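PDB 3HCW: maltose operon transcriptional repressor from Staphylococcus aureus subsp. aureus Mu50, which probably represses transcription of the maltose operon, its C-terminal fragment having the fold of the periplasmic binding protein-like family. Local coordinates for residues D132-I137 / Q151-V156; K147-G152 / I197-M202; H125-G130 / S158-D163. All coordinates share one frame; numbering follows the deposited sequence.

Contact 1: residues D132-I137 / Q151-V156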
loop_
_atom_site.group_PDB
_atom_site.type_symbol
_atom_site.label_atom_id
_atom_site.label_comp_id
_atom_site.label_asym_id
_atom_site.label_seq_id
_atom_site.Cartn_x
_atom_site.Cartn_y
_atom_site.Cartn_z
ATOM N N ASP A 132 -28.097 1.775 17.119
ATOM C CA ASP A 132 -28.379 1.798 18.540
ATOM C C ASP A 132 -27.097 1.963 19.339
ATOM O O ASP A 132 -27.046 2.762 20.270
ATOM C CB ASP A 132 -29.132 0.529 18.956
ATOM C CG ASP A 132 -30.480 0.394 18.254
ATOM O OD1 ASP A 132 -30.661 -0.583 17.497
ATOM O OD2 ASP A 132 -31.353 1.273 18.447
ATOM N N GLU A 133 -26.061 1.225 18.946
ATOM C CA GLU A 133 -24.810 1.170 19.688
ATOM C C GLU A 133 -23.599 1.376 18.767
ATOM O O GLU A 133 -23.593 0.915 17.633
ATOM C CB GLU A 133 -24.724 -0.166 20.434
ATOM C CG GLU A 133 -23.911 -0.138 21.731
ATOM C CD GLU A 133 -22.558 -0.836 21.615
ATOM O OE1 GLU A 133 -22.520 -2.009 21.176
ATOM O OE2 GLU A 133 -21.535 -0.217 21.984
ATOM N N LEU A 134 -22.584 2.081 19.266
ATOM C CA LEU A 134 -21.376 2.390 18.495
ATOM C C LEU A 134 -20.102 1.866 19.163
ATOM O O LEU A 134 -19.986 1.868 20.391
ATOM C CB LEU A 134 -21.255 3.900 18.280
ATOM C CG LEU A 134 -22.384 4.635 17.551
ATOM C CD1 LEU A 134 -22.375 6.120 17.860
ATOM C CD2 LEU A 134 -22.293 4.400 16.058
ATOM N N ILE A 135 -19.154 1.419 18.340
ATOM C CA ILE A 135 -17.843 0.947 18.799
ATOM C C ILE A 135 -16.742 1.688 18.035
ATOM O O ILE A 135 -16.759 1.723 16.801
ATOM C CB ILE A 135 -17.681 -0.590 18.596
ATOM C CG1 ILE A 135 -18.797 -1.365 19.299
ATOM C CG2 ILE A 135 -16.314 -1.070 19.100
ATOM C CD1 ILE A 135 -19.264 -2.616 18.547
ATOM N N PHE A 136 -15.817 2.311 18.769
ATOM C CA PHE A 136 -14.615 2.886 18.172
ATOM C C PHE A 136 -13.405 2.029 18.515
ATOM O O PHE A 136 -13.154 1.733 19.681
ATOM C CB PHE A 136 -14.359 4.326 18.638
ATOM C CG PHE A 136 -13.383 5.090 17.765
ATOM C CD1 PHE A 136 -13.852 5.904 16.722
ATOM C CD2 PHE A 136 -11.999 5.007 17.986
ATOM C CE1 PHE A 136 -12.964 6.618 15.906
ATOM C CE2 PHE A 136 -11.098 5.710 17.177
ATOM C CZ PHE A 136 -11.583 6.520 16.134
ATOM N N ILE A 137 -12.655 1.647 17.488
ATOM C CA ILE A 137 -11.468 0.829 17.674
ATOM C C ILE A 137 -10.211 1.641 17.357
ATOM O O ILE A 137 -10.091 2.227 16.283
ATOM C CB ILE A 137 -11.541 -0.483 16.847
ATOM C CG1 ILE A 137 -12.838 -1.237 17.159
ATOM C CG2 ILE A 137 -10.329 -1.362 17.123
ATOM C CD1 ILE A 137 -12.942 -2.611 16.521
ATOM N N GLN A 151 -12.414 11.838 20.483
ATOM C CA GLN A 151 -13.218 12.974 20.957
ATOM C C GLN A 151 -14.427 13.317 20.053
ATOM O O GLN A 151 -15.526 13.552 20.547
ATOM C CB GLN A 151 -12.344 14.215 21.163
ATOM C CG GLN A 151 -13.087 15.440 21.737
ATOM C CD GLN A 151 -13.764 15.150 23.065
ATOM O OE1 GLN A 151 -13.099 15.000 24.095
ATOM N NE2 GLN A 151 -15.097 15.071 23.051
ATOM N N GLY A 152 -14.224 13.329 18.740
ATOM C CA GLY A 152 -15.312 13.618 17.809
ATOM C C GLY A 152 -16.380 12.539 17.818
ATOM O O GLY A 152 -17.568 12.817 17.643
ATOM N N PHE A 153 -15.942 11.300 18.026
ATOM C CA PHE A 153 -16.820 10.140 18.059
ATOM C C PHE A 153 -17.711 10.184 19.298
ATOM O O PHE A 153 -18.939 10.035 19.200
ATOM C CB PHE A 153 -15.959 8.866 18.057
ATOM C CG PHE A 153 -16.704 7.602 18.397
ATOM C CD1 PHE A 153 -17.424 6.922 17.421
ATOM C CD2 PHE A 153 -16.652 7.071 19.691
ATOM C CE1 PHE A 153 -18.097 5.737 17.731
ATOM C CE2 PHE A 153 -17.314 5.905 20.005
ATOM C CZ PHE A 153 -18.032 5.230 19.022
ATOM N N GLU A 154 -17.067 10.367 20.452
ATOM C CA GLU A 154 -17.722 10.448 21.748
ATOM C C GLU A 154 -18.707 11.610 21.827
ATOM O O GLU A 154 -19.727 11.510 22.500
ATOM C CB GLU A 154 -16.677 10.624 22.857
ATOM C CG GLU A 154 -15.850 9.394 23.182
ATOM C CD GLU A 154 -15.001 9.599 24.432
ATOM O OE1 GLU A 154 -14.301 10.628 24.512
ATOM O OE2 GLU A 154 -15.043 8.745 25.341
ATOM N N THR A 155 -18.380 12.722 21.172
ATOM C CA THR A 155 -19.252 13.899 21.183
ATOM C C THR A 155 -20.546 13.687 20.395
ATOM O O THR A 155 -21.612 14.009 20.906
ATOM C CB THR A 155 -18.522 15.170 20.709
ATOM O OG1 THR A 155 -17.455 15.471 21.613
ATOM C CG2 THR A 155 -19.461 16.358 20.685
ATOM N N VAL A 156 -20.471 13.121 19.187
ATOM C CA VAL A 156 -21.693 12.877 18.392
ATOM C C VAL A 156 -22.543 11.769 19.021
ATOM O O VAL A 156 -23.775 11.867 19.082
ATOM C CB VAL A 156 -21.382 12.583 16.909
ATOM C CG1 VAL A 156 -22.616 12.122 16.156
ATOM C CG2 VAL A 156 -20.863 13.815 16.256
#

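Contact 2: residues K147-G152 / I197-M202. With GOL (glycerol), chain D.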
loop_
_atom_site.group_PDB
_atom_site.type_symbol
_atom_site.label_atom_id
_atom_site.label_comp_id
_atom_site.label_asym_id
_atom_site.label_seq_id
_atom_site.Cartn_x
_atom_site.Cartn_y
_atom_site.Cartn_z
ATOM N N LYS A 147 -6.579 10.741 19.811
ATOM C CA LYS A 147 -7.329 11.556 20.779
ATOM C C LYS A 147 -8.409 12.416 20.114
ATOM O O LYS A 147 -9.528 12.515 20.615
ATOM C CB LYS A 147 -6.396 12.474 21.582
ATOM C CG LYS A 147 -5.448 11.782 22.554
ATOM C CD LYS A 147 -4.602 12.847 23.266
ATOM C CE LYS A 147 -3.900 12.313 24.509
ATOM N NZ LYS A 147 -2.733 11.454 24.183
ATOM N N ASP A 148 -8.050 13.055 19.006
ATOM C CA ASP A 148 -8.984 13.891 18.243
ATOM C C ASP A 148 -10.164 13.114 17.648
ATOM O O ASP A 148 -11.288 13.566 17.725
ATOM C CB ASP A 148 -8.253 14.603 17.116
ATOM C CG ASP A 148 -7.428 15.765 17.591
ATOM O OD1 ASP A 148 -6.892 16.486 16.719
ATOM O OD2 ASP A 148 -7.320 15.963 18.822
ATOM N N ARG A 149 -9.884 11.949 17.061
ATOM C CA ARG A 149 -10.924 11.123 16.434
ATOM C C ARG A 149 -11.830 10.440 17.464
ATOM O O ARG A 149 -13.037 10.344 17.250
ATOM C CB ARG A 149 -10.327 10.130 15.422
ATOM C CG ARG A 149 -9.748 10.823 14.171
ATOM C CD ARG A 149 -9.138 9.846 13.168
ATOM N NE ARG A 149 -8.422 10.555 12.103
ATOM C CZ ARG A 149 -7.547 9.999 11.261
ATOM N NH1 ARG A 149 -7.252 8.710 11.342
ATOM N NH2 ARG A 149 -6.941 10.748 10.346
ATOM N N ILE A 150 -11.251 9.988 18.579
ATOM C CA ILE A 150 -12.040 9.531 19.730
ATOM C C ILE A 150 -12.963 10.643 20.255
ATOM O O ILE A 150 -14.165 10.420 20.426
ATOM C CB ILE A 150 -11.136 8.909 20.856
ATOM C CG1 ILE A 150 -10.551 7.574 20.371
ATOM C CG2 ILE A 150 -11.916 8.685 22.156
ATOM C CD1 ILE A 150 -9.410 7.035 21.180
ATOM N N GLN A 151 -12.414 11.838 20.483
ATOM C CA GLN A 151 -13.218 12.974 20.957
ATOM C C GLN A 151 -14.427 13.317 20.053
ATOM O O GLN A 151 -15.526 13.552 20.547
ATOM C CB GLN A 151 -12.344 14.215 21.163
ATOM C CG GLN A 151 -13.087 15.440 21.737
ATOM C CD GLN A 151 -13.764 15.150 23.065
ATOM O OE1 GLN A 151 -13.099 15.000 24.095
ATOM N NE2 GLN A 151 -15.097 15.071 23.051
ATOM N N GLY A 152 -14.224 13.329 18.740
ATOM C CA GLY A 152 -15.312 13.618 17.809
ATOM C C GLY A 152 -16.380 12.539 17.818
ATOM O O GLY A 152 -17.568 12.817 17.643
ATOM N N ILE A 197 -16.350 1.628 14.079
ATOM C CA ILE A 197 -15.462 2.610 13.470
ATOM C C ILE A 197 -14.017 2.382 13.916
ATOM O O ILE A 197 -13.744 2.251 15.112
ATOM C CB ILE A 197 -15.927 4.068 13.746
ATOM C CG1 ILE A 197 -17.228 4.358 12.987
ATOM C CG2 ILE A 197 -14.854 5.080 13.312
ATOM C CD1 ILE A 197 -18.045 5.551 13.525
ATOM N N SER A 198 -13.106 2.303 12.942
ATOM C CA SER A 198 -11.678 2.168 13.225
ATOM C C SER A 198 -10.951 3.465 12.954
ATOM O O SER A 198 -11.278 4.191 12.013
ATOM C CB SER A 198 -11.034 1.068 12.372
ATOM O OG SER A 198 -11.704 -0.171 12.523
ATOM N N LEU A 199 -9.942 3.704 13.781
ATOM C CA LEU A 199 -8.998 4.812 13.677
ATOM C C LEU A 199 -8.399 5.073 12.280
ATOM O O LEU A 199 -8.241 6.222 11.879
ATOM C CB LEU A 199 -7.852 4.560 14.669
ATOM C CG LEU A 199 -6.777 5.648 14.750
ATOM C CD1 LEU A 199 -7.379 6.906 15.346
ATOM C CD2 LEU A 199 -5.580 5.182 15.561
ATOM N N ASP A 200 -8.067 4.003 11.562
ATOM C CA ASP A 200 -7.264 4.076 10.351
ATOM C C ASP A 200 -7.512 2.820 9.530
ATOM O O ASP A 200 -7.771 1.761 10.085
ATOM C CB ASP A 200 -5.771 4.171 10.728
ATOM C CG ASP A 200 -4.851 4.043 9.527
ATOM O OD1 ASP A 200 -4.891 4.943 8.664
ATOM O OD2 ASP A 200 -4.100 3.042 9.439
ATOM N N ALA A 201 -7.415 2.952 8.210
ATOM C CA ALA A 201 -7.718 1.885 7.258
ATOM C C ALA A 201 -6.878 0.606 7.404
ATOM O O ALA A 201 -7.389 -0.483 7.198
ATOM C CB ALA A 201 -7.591 2.431 5.841
ATOM N N MET A 202 -5.599 0.741 7.756
ATOM C CA MET A 202 -4.708 -0.419 7.909
ATOM C C MET A 202 -5.143 -1.300 9.079
ATOM O O MET A 202 -5.237 -2.522 8.938
ATOM C CB MET A 202 -3.243 0.035 8.051
ATOM C CG MET A 202 -2.202 -1.011 7.625
ATOM S SD MET A 202 -2.465 -1.796 6.001
ATOM C CE MET A 202 -2.460 -0.373 4.920
HETATM C C1 GOL D . -2.033 6.618 9.841
HETATM O O1 GOL D . -1.357 5.839 10.802
HETATM C C2 GOL D . -2.770 7.744 10.554
HETATM O O2 GOL D . -1.834 8.618 11.141
HETATM C C3 GOL D . -3.645 8.503 9.564
HETATM O O3 GOL D . -4.915 7.888 9.539
#

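Contact 3: residues H125-G130 / S158-D163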
loop_
_atom_site.group_PDB
_atom_site.type_symbol
_atom_site.label_atom_id
_atom_site.label_comp_id
_atom_site.label_asym_id
_atom_site.label_seq_id
_atom_site.Cartn_x
_atom_site.Cartn_y
_atom_site.Cartn_z
ATOM N N HIS A 125 -22.903 10.366 10.193
ATOM C CA HIS A 125 -23.382 9.595 9.036
ATOM C C HIS A 125 -23.907 8.206 9.388
ATOM O O HIS A 125 -24.967 7.792 8.876
ATOM C CB HIS A 125 -22.294 9.481 7.965
ATOM C CG HIS A 125 -22.555 8.406 6.958
ATOM N ND1 HIS A 125 -23.496 8.536 5.959
ATOM C CD2 HIS A 125 -22.010 7.176 6.802
ATOM C CE1 HIS A 125 -23.517 7.438 5.229
ATOM N NE2 HIS A 125 -22.627 6.594 5.722
ATOM N N VAL A 126 -23.178 7.487 10.251
ATOM C CA VAL A 126 -23.630 6.152 10.661
ATOM C C VAL A 126 -24.916 6.227 11.482
ATOM O O VAL A 126 -25.790 5.367 11.345
ATOM C CB VAL A 126 -22.520 5.257 11.324
ATOM C CG1 VAL A 126 -21.307 5.167 10.426
ATOM C CG2 VAL A 126 -22.114 5.750 12.698
ATOM N N ILE A 127 -25.050 7.290 12.276
ATOM C CA ILE A 127 -26.261 7.528 13.075
ATOM C C ILE A 127 -27.452 7.828 12.167
ATOM O O ILE A 127 -28.549 7.325 12.398
ATOM C CB ILE A 127 -26.023 8.615 14.148
ATOM C CG1 ILE A 127 -25.018 8.088 15.185
ATOM C CG2 ILE A 127 -27.330 9.059 14.803
ATOM C CD1 ILE A 127 -24.727 9.045 16.345
ATOM N N GLU A 128 -27.201 8.593 11.104
ATOM C CA GLU A 128 -28.203 8.898 10.075
ATOM C C GLU A 128 -28.754 7.658 9.369
ATOM O O GLU A 128 -29.875 7.686 8.874
ATOM C CB GLU A 128 -27.656 9.892 9.043
ATOM C CG GLU A 128 -27.492 11.315 9.578
ATOM C CD GLU A 128 -26.783 12.259 8.604
ATOM O OE1 GLU A 128 -25.796 11.845 7.958
ATOM O OE2 GLU A 128 -27.205 13.431 8.501
ATOM N N GLN A 129 -27.973 6.578 9.331
ATOM C CA GLN A 129 -28.442 5.307 8.769
ATOM C C GLN A 129 -29.305 4.530 9.768
ATOM O O GLN A 129 -30.071 3.652 9.380
ATOM C CB GLN A 129 -27.268 4.439 8.308
ATOM C CG GLN A 129 -26.300 5.125 7.362
ATOM C CD GLN A 129 -26.999 5.930 6.288
ATOM O OE1 GLN A 129 -26.948 7.159 6.296
ATOM N NE2 GLN A 129 -27.662 5.245 5.364
ATOM N N GLY A 130 -29.170 4.862 11.052
ATOM C CA GLY A 130 -29.945 4.227 12.112
ATOM C C GLY A 130 -29.130 3.213 12.886
ATOM O O GLY A 130 -28.960 2.084 12.438
ATOM N N SER A 158 -22.635 11.087 22.260
ATOM C CA SER A 158 -23.297 11.621 23.460
ATOM C C SER A 158 -24.411 12.589 23.075
ATOM O O SER A 158 -25.471 12.593 23.703
ATOM C CB SER A 158 -22.312 12.274 24.445
ATOM O OG SER A 158 -21.532 13.282 23.827
ATOM N N GLN A 159 -24.165 13.381 22.029
ATOM C CA GLN A 159 -25.153 14.326 21.488
ATOM C C GLN A 159 -26.479 13.658 21.073
ATOM O O GLN A 159 -27.560 14.240 21.226
ATOM C CB GLN A 159 -24.558 15.117 20.313
ATOM C CG GLN A 159 -25.465 16.199 19.750
ATOM C CD GLN A 159 -25.586 17.391 20.661
ATOM O OE1 GLN A 159 -24.782 18.318 20.585
ATOM N NE2 GLN A 159 -26.618 17.394 21.514
ATOM N N PHE A 160 -26.391 12.431 20.574
ATOM C CA PHE A 160 -27.581 11.687 20.187
ATOM C C PHE A 160 -27.964 10.640 21.238
ATOM O O PHE A 160 -28.845 9.793 20.997
ATOM C CB PHE A 160 -27.408 11.094 18.788
ATOM C CG PHE A 160 -27.464 12.132 17.687
ATOM C CD1 PHE A 160 -28.625 12.298 16.925
ATOM C CD2 PHE A 160 -26.367 12.952 17.421
ATOM C CE1 PHE A 160 -28.689 13.251 15.912
ATOM C CE2 PHE A 160 -26.420 13.918 16.410
ATOM C CZ PHE A 160 -27.584 14.067 15.652
ATOM N N ASN A 161 -27.319 10.750 22.410
ATOM C CA ASN A 161 -27.559 9.882 23.583
ATOM C C ASN A 161 -27.517 8.389 23.243
ATOM O O ASN A 161 -28.425 7.622 23.586
ATOM C CB ASN A 161 -28.873 10.265 24.293
ATOM C CG ASN A 161 -28.913 9.823 25.750
ATOM O OD1 ASN A 161 -29.673 8.926 26.112
ATOM N ND2 ASN A 161 -28.099 10.455 26.592
ATOM N N LEU A 162 -26.463 7.997 22.534
ATOM C CA LEU A 162 -26.255 6.608 22.126
ATOM C C LEU A 162 -25.234 5.910 23.013
ATOM O O LEU A 162 -24.333 6.552 23.567
ATOM C CB LEU A 162 -25.814 6.538 20.660
ATOM C CG LEU A 162 -26.841 6.097 19.605
ATOM C CD1 LEU A 162 -28.133 6.902 19.640
ATOM C CD2 LEU A 162 -26.233 6.164 18.230
ATOM N N ASP A 163 -25.393 4.596 23.153
ATOM C CA ASP A 163 -24.433 3.784 23.878
ATOM C C ASP A 163 -23.232 3.545 22.991
ATOM O O ASP A 163 -23.372 3.291 21.792
ATOM C CB ASP A 163 -25.044 2.453 24.308
ATOM C CG ASP A 163 -26.113 2.621 25.376
ATOM O OD1 ASP A 163 -27.104 1.861 25.345
ATOM O OD2 ASP A 163 -25.969 3.514 26.242
#

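Contact 1: residues D132-I137 / Q151-V156
Phe153 reaches from its helix to strand 133-139 and packs on Phe136 and Leu134, its ring doing most of the touching. The pair of segments forms the first half of a beta-alpha-beta unit (strand 133-139, helix 144-159, strand 163-169) in a periplasmic binding protein-like domain. Strand and helix run almost exactly antiparallel, at 172°, and the axes of strand 133-137 and helix 151-156 come within 9.9 Å, as expected where the helix returns over the sheet before the next parallel strand. Leu134 and Phe136, two positions apart on the strand, both project toward the helix, while the intervening Ile135 points to the other side of the sheet. A chi1 of 167° turns CG away from the backbone N and carries the Phe153 ring down to the strand. One face of that ring receives Phe136 CB, which stands 3.7 Å from the ring centroid, a CH-pi contact. At the far end of the ring, Phe153 CZ lies 3.6 Å from Leu134 CB. The two phenylalanine side chains pass one another, pointing opposite ways, with ring planes inclined at 53°, neither stacked nor edge-to-face. All these groups are buried. Ile166 of strand 163-169 and Thr123 of helix 115-129 also touch Phe153, and Ile197 of strand 194-198 packs on Phe136. Beside the CH-pi contact, Phe136 CD1 comes within 3.7 Å of Phe153 CG.

Contact 2: residues K147-G152 / I197-M202
Arg149 stretches its side chain across Leu199, the two meeting at about a right angle, with Arg149 CD 4.1 Å from Leu199 CD1. The arginine chain is extended from CG to NE, which carries the guanidinium past the leucine methyl to the turn between strand 194-198 and helix 201-213. There Arg149 NH1 lies 2.7 Å from Leu199 O, but the N-H...O angle of 127° makes this a bent, weak hydrogen bond. A straighter one, 3.1 Å long at 165°, runs from Arg149 NH1 to O3 of a bound glycerol, which sits at the guanidinium edge in its plane. The same glycerol O3 donates to Asp200 OD1, also at 3.1 Å, and so bridges two opposite charges whose atoms do not touch. Asp200 is the N-cap of helix 201-213, its OD2 accepting from Met202 N at 3.2 Å from above the carboxylate plane. Arg149 NE is held by Asn115 OD1, and Asp200 OD1 has a further donor in Asn228 ND2, so each group that holds the glycerol has a second polar partner. The glycerol probably came from the crystallisation liquor, yet its place is consistent with a ligand pocket of this family. Arg149 thus projects from helix 144-159 over the C-terminal ends of the parallel strands, touching Phe136 of strand 133-139 and Phe227 of strand 222-227.

Contact 3: residues H125-G130 / S158-D163
Ile127, on the last turns of helix 115-129, meets both Phe160 and Leu162, using different branches for each. Its CG1 stands anti to the carbonyl carbon (chi1 -67°), and chi2 is near 180°, so CD1 reaches outward from the helix. There Ile127 CD1 lies 3.8 Å from Leu162 CD2, the two side chains approaching tip to tip. Ile127 CG1 is at the same 3.8 Å from Leu162 CD2, so this one leucine methyl rests against both carbons of the longer branch, CG1 and CD1. The shorter branch takes the aromatic partner: Ile127 CG2 comes over one face of the Phe160 ring, 4.1 Å from Phe160 CD1, while Phe160 CB is 4.2 Å from Ile127 CD1. The Phe160 ring is set by a chi1 of -72°, which places CG opposite the carbonyl carbon and leaves a ring face turned to Ile127 CG2. Both partners belong to the segment that ends helix 144-159. The helix closes in a Schellman motif, with Asn161 as the C-prime residue at positive phi, Asn161 N bonded to Ser158 O and Leu162 N reaching back to Ala157 O. This reversal leaves Phe160 and Leu162, on either side of Asn161, both directed toward helix 115-129. Leu162 chi1 is -104°, off a staggered value; CD2 is the methyl that meets Ile127. Phe160 remains exposed, whereas Leu162 and Ile127 are partly sheltered, and both touch Leu134 of strand 133-139. Gly130 takes a positive phi, where a CB would jam against the carbonyl oxygen of Gln129, and Gly130 N bonds to Ile127 O at 2.9 Å.

All three contacts use helix 144-159: contact 2 its early turns, contact 1 its middle and contact 3 its C-terminal end. Centres of contacts 1 and 2 are about 9 Å apart, those of 1 and 3 about 8 Å, and those of 2 and 3 about 16 Å, which puts contact 1 between the others. Along the chain, contact 3 encloses contact 1 and alternates with contact 2. Contacts 1 and 2 both reach one sheet, through the neighbouring strands 133-139 and 194-198, and a probable backbone hydrogen bond from Leu134 N to Asp163 O joins contacts 1 and 3. The row therefore runs from a surface helix end, through a buried core, to the glycerol site.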